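Local atomic coordinates of hypothetical protein (PDB entry 4OO3), a protein that is probably an NAD(P)-dependent oxidoreductase, with an N-terminal Rossmann domain joined to a C-terminal domain of the putative oxidoreductase family. Residues T16-K29 against D48-N60. Numbering follows the deposited sequence. Where two conformers were deposited one is given.
Sequences TLDPGHFHAALVQK and DVDEHLKRIQGFN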
# COMPACT_ATOMS: atom_id res chain seq x y z
N THR A 16 7.16 18.70 -3.71
CA THR A 16 7.71 17.41 -3.36
C THR A 16 8.62 17.60 -2.17
O THR A 16 9.63 18.28 -2.27
CB THR A 16 8.44 16.78 -4.55
OG1 THR A 16 7.58 16.83 -5.70
CG2 THR A 16 8.82 15.33 -4.25
N LEU A 17 8.25 17.02 -1.03
CA LEU A 17 8.95 17.26 0.22
C LEU A 17 9.78 16.05 0.63
O LEU A 17 9.23 14.97 0.90
CB LEU A 17 7.96 17.59 1.32
CG LEU A 17 8.55 17.87 2.70
CD1 LEU A 17 9.44 19.10 2.70
CD2 LEU A 17 7.41 18.00 3.69
N ASP A 18 11.09 16.24 0.69
CA ASP A 18 12.03 15.21 1.12
C ASP A 18 11.73 13.85 0.50
O ASP A 18 11.46 12.89 1.21
CB ASP A 18 12.04 15.13 2.65
CG ASP A 18 13.18 14.28 3.19
OD1 ASP A 18 14.18 14.07 2.49
OD2 ASP A 18 13.06 13.81 4.34
N PRO A 19 11.75 13.76 -0.84
CA PRO A 19 11.46 12.50 -1.52
C PRO A 19 12.58 11.50 -1.29
O PRO A 19 13.75 11.87 -1.35
CB PRO A 19 11.39 12.90 -2.99
CG PRO A 19 12.31 14.06 -3.10
CD PRO A 19 12.14 14.81 -1.80
N GLY A 20 12.22 10.27 -0.97
CA GLY A 20 13.21 9.22 -0.72
C GLY A 20 12.80 7.85 -1.22
O GLY A 20 13.44 6.87 -0.88
N HIS A 21 11.74 7.80 -2.02
CA HIS A 21 11.25 6.56 -2.63
C HIS A 21 10.79 6.88 -4.06
O HIS A 21 10.44 8.02 -4.36
CB HIS A 21 10.09 6.00 -1.79
CG HIS A 21 9.69 4.61 -2.17
ND1 HIS A 21 8.69 4.34 -3.08
CD2 HIS A 21 10.17 3.40 -1.78
CE1 HIS A 21 8.56 3.04 -3.23
NE2 HIS A 21 9.45 2.44 -2.46
N PHE A 22 10.78 5.87 -4.94
CA PHE A 22 10.34 5.98 -6.34
C PHE A 22 8.94 6.58 -6.49
O PHE A 22 8.64 7.28 -7.45
CB PHE A 22 10.40 4.58 -6.99
CG PHE A 22 9.80 4.49 -8.38
CD1 PHE A 22 10.10 5.43 -9.36
CD2 PHE A 22 8.97 3.43 -8.72
CE1 PHE A 22 9.56 5.34 -10.63
CE2 PHE A 22 8.43 3.32 -9.99
CZ PHE A 22 8.73 4.28 -10.95
N HIS A 23 8.07 6.28 -5.52
CA HIS A 23 6.67 6.74 -5.58
C HIS A 23 6.52 8.26 -5.56
O HIS A 23 5.57 8.79 -6.15
CB HIS A 23 5.83 6.12 -4.46
CG HIS A 23 5.63 4.65 -4.61
ND1 HIS A 23 5.09 3.87 -3.61
CD2 HIS A 23 5.91 3.81 -5.64
CE1 HIS A 23 5.04 2.61 -4.02
NE2 HIS A 23 5.53 2.56 -5.25
N ALA A 24 7.45 8.97 -4.93
CA ALA A 24 7.49 10.42 -5.03
C ALA A 24 7.53 10.86 -6.50
O ALA A 24 6.87 11.83 -6.88
CB ALA A 24 8.68 10.98 -4.27
N ALA A 25 8.31 10.16 -7.31
CA ALA A 25 8.40 10.46 -8.74
C ALA A 25 7.25 9.87 -9.53
O ALA A 25 6.78 10.48 -10.48
CB ALA A 25 9.73 9.99 -9.31
N LEU A 26 6.79 8.69 -9.14
CA LEU A 26 5.75 7.98 -9.90
C LEU A 26 4.49 8.82 -10.07
O LEU A 26 3.78 8.68 -11.05
CB LEU A 26 5.41 6.65 -9.23
CG LEU A 26 4.60 5.62 -10.02
CD1 LEU A 26 5.16 5.44 -11.42
CD2 LEU A 26 4.59 4.29 -9.28
N VAL A 27 4.23 9.71 -9.11
CA VAL A 27 3.12 10.65 -9.22
C VAL A 27 3.21 11.47 -10.50
O VAL A 27 2.18 11.82 -11.09
CB VAL A 27 3.08 11.61 -8.00
CG1 VAL A 27 2.10 12.76 -8.23
CG2 VAL A 27 2.72 10.85 -6.73
N GLN A 28 4.43 11.77 -10.92
CA GLN A 28 4.70 12.60 -12.09
C GLN A 28 5.04 11.80 -13.34
O GLN A 28 5.48 12.37 -14.35
CB GLN A 28 5.84 13.57 -11.77
CG GLN A 28 5.52 14.55 -10.66
CD GLN A 28 6.68 15.49 -10.40
OE1 GLN A 28 7.20 16.14 -11.32
NE2 GLN A 28 7.12 15.55 -9.15
N LYS A 29 4.84 10.49 -13.29
CA LYS A 29 5.08 9.60 -14.44
C LYS A 29 4.28 10.03 -15.67
O LYS A 29 4.74 9.83 -16.80
CB LYS A 29 4.72 8.16 -14.06
CG LYS A 29 4.92 7.10 -15.14
CD LYS A 29 6.36 6.62 -15.21
CE LYS A 29 6.50 5.38 -16.07
NZ LYS A 29 7.72 4.60 -15.73
N ASP A 48 19.07 10.86 -1.77
CA ASP A 48 17.62 10.69 -1.94
C ASP A 48 17.02 11.66 -2.95
O ASP A 48 16.35 11.24 -3.89
CB ASP A 48 16.89 10.81 -0.59
CG ASP A 48 17.19 9.65 0.36
OD1 ASP A 48 17.59 8.55 -0.07
OD2 ASP A 48 17.01 9.85 1.58
N VAL A 49 17.27 12.96 -2.78
CA VAL A 49 16.76 13.97 -3.73
C VAL A 49 17.39 13.86 -5.12
O VAL A 49 16.71 14.05 -6.12
CB VAL A 49 16.91 15.42 -3.19
CG1 VAL A 49 18.37 15.84 -3.10
CG2 VAL A 49 16.13 16.40 -4.08
N ASP A 50 18.69 13.56 -5.19
CA ASP A 50 19.38 13.39 -6.48
C ASP A 50 18.74 12.26 -7.27
O ASP A 50 18.55 12.37 -8.48
CB ASP A 50 20.87 13.08 -6.29
CG ASP A 50 21.65 14.23 -5.67
OD1 ASP A 50 21.14 15.37 -5.65
OD2 ASP A 50 22.79 13.99 -5.21
N GLU A 51 18.43 11.16 -6.59
CA GLU A 51 17.76 10.04 -7.24
C GLU A 51 16.36 10.40 -7.69
O GLU A 51 15.92 9.96 -8.75
CB GLU A 51 17.71 8.83 -6.31
CG GLU A 51 19.07 8.22 -6.05
CD GLU A 51 19.70 7.70 -7.32
OE1 GLU A 51 19.17 6.73 -7.88
OE2 GLU A 51 20.73 8.27 -7.75
N HIS A 52 15.65 11.19 -6.89
CA HIS A 52 14.32 11.63 -7.28
C HIS A 52 14.39 12.48 -8.55
O HIS A 52 13.61 12.27 -9.48
CB HIS A 52 13.65 12.43 -6.17
CG HIS A 52 12.40 13.12 -6.62
ND1 HIS A 52 11.19 12.46 -6.73
CD2 HIS A 52 12.19 14.39 -7.03
CE1 HIS A 52 10.28 13.31 -7.18
NE2 HIS A 52 10.86 14.48 -7.37
N LEU A 53 15.32 13.43 -8.58
CA LEU A 53 15.46 14.32 -9.72
C LEU A 53 15.83 13.57 -11.00
O LEU A 53 15.34 13.92 -12.08
CB LEU A 53 16.49 15.43 -9.44
CG LEU A 53 16.10 16.42 -8.33
CD1 LEU A 53 17.19 17.46 -8.15
CD2 LEU A 53 14.76 17.09 -8.62
N LYS A 54 16.69 12.56 -10.89
CA LYS A 54 17.01 11.66 -12.03
C LYS A 54 15.77 11.02 -12.63
O LYS A 54 15.62 10.95 -13.84
CB LYS A 54 17.95 10.54 -11.61
CG LYS A 54 19.42 10.92 -11.54
CD LYS A 54 20.29 9.69 -11.78
CE LYS A 54 21.71 9.87 -11.27
NZ LYS A 54 21.78 9.70 -9.79
N ARG A 55 14.88 10.53 -11.77
CA ARG A 55 13.67 9.85 -12.23
C ARG A 55 12.78 10.80 -13.01
O ARG A 55 12.27 10.44 -14.07
CB ARG A 55 12.89 9.28 -11.05
CG ARG A 55 13.59 8.11 -10.38
CD ARG A 55 12.98 7.80 -9.03
NE ARG A 55 13.84 6.88 -8.30
CZ ARG A 55 14.22 7.01 -7.03
NH1 ARG A 55 13.80 8.01 -6.26
NH2 ARG A 55 15.03 6.09 -6.51
N ILE A 56 12.61 12.01 -12.49
CA ILE A 56 11.80 13.03 -13.17
C ILE A 56 12.37 13.36 -14.55
O ILE A 56 11.63 13.50 -15.52
CB ILE A 56 11.72 14.35 -12.39
CG1 ILE A 56 11.12 14.14 -10.99
CG2 ILE A 56 10.90 15.37 -13.18
CD1 ILE A 56 9.72 13.55 -10.97
N GLN A 57 13.69 13.53 -14.62
CA GLN A 57 14.33 13.90 -15.87
C GLN A 57 14.27 12.75 -16.88
O GLN A 57 14.20 12.99 -18.09
CB GLN A 57 15.77 14.36 -15.64
CG GLN A 57 16.44 14.96 -16.86
CD GLN A 57 15.78 16.24 -17.36
OE1 GLN A 57 14.95 16.84 -16.66
NE2 GLN A 57 16.14 16.67 -18.56
N GLY A 58 14.29 11.51 -16.39
CA GLY A 58 14.02 10.34 -17.23
C GLY A 58 12.64 10.38 -17.86
O GLY A 58 12.48 10.06 -19.04
N PHE A 59 11.64 10.79 -17.09
CA PHE A 59 10.30 11.00 -17.64
C PHE A 59 10.29 12.10 -18.71
O PHE A 59 9.59 11.99 -19.71
CB PHE A 59 9.28 11.35 -16.54
CG PHE A 59 9.19 10.34 -15.41
CD1 PHE A 59 9.50 8.99 -15.61
CD2 PHE A 59 8.74 10.73 -14.16
CE1 PHE A 59 9.39 8.08 -14.57
CE2 PHE A 59 8.62 9.83 -13.12
CZ PHE A 59 8.95 8.50 -13.33
N ASN A 60 11.07 13.16 -18.49
CA ASN A 60 11.13 14.29 -19.43
C ASN A 60 11.86 13.97 -20.74
O ASN A 60 11.67 14.66 -21.73
CB ASN A 60 11.83 15.51 -18.80
CG ASN A 60 10.98 16.23 -17.77
OD1 ASN A 60 9.81 15.91 -17.54
ND2 ASN A 60 11.57 17.24 -17.14
O HOH W 1 9.10 16.48 -7.89
O HOH W 2 15.16 11.68 2.71
O HOH W 3 16.20 7.24 -1.97
O HOH W 4 11.37 9.74 -6.40
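Ala25 is the knob here: its methyl drops among His52, Arg55, Ile56 and Phe59, with CB 3.7 Å from Arg55 CB. Just beside it, Pro19 CG presses over one face of the His52 ring, 3.6 Å from His52 CG; Thr16 CG2 reaches that same side off-centre, and the backbone of Ala24 and Ala25 runs along the ring edge. Having CG anti to the backbone N (chi1 169°) swings the imidazole under Pro19. Both ring nitrogens are served by water in the ring plane: one water links His52 NE2 to Thr16 OG1, and another joins His52 ND1 to His21 O and Arg55 NH1. The contact sets the helix of the first beta-alpha-beta unit of a Rossmann fold (strand 14-17, helix 22-26, strand 38-43) at -33° against helix 47-61, which follows strand 38-43. Further along, Phe59 takes Lys29 CA over one face; the carbonyl O of Arg55, one turn back in the same helix, lies over the other, and Ala25 O is 3.3 Å from Phe59 CE2. Lys29 bends at chi2 (83°) and lays CD 3.4 Å from Phe59 CE1, while its NZ forms a salt bridge with Glu396. An alanine in place of Phe59 would probably leave a gap beneath Lys29 and strip one wall from the Ala25 pocket. Phe22 CA covers a face of the Arg55 guanidinium. The Gly20 end is looser: Asp48 CB touches Pro19 O, but its carboxylate reaches Asp18 and Gly20 O through separate waters, and Asp48 OD2 is hydrogen-bonded to Trp205 NE1.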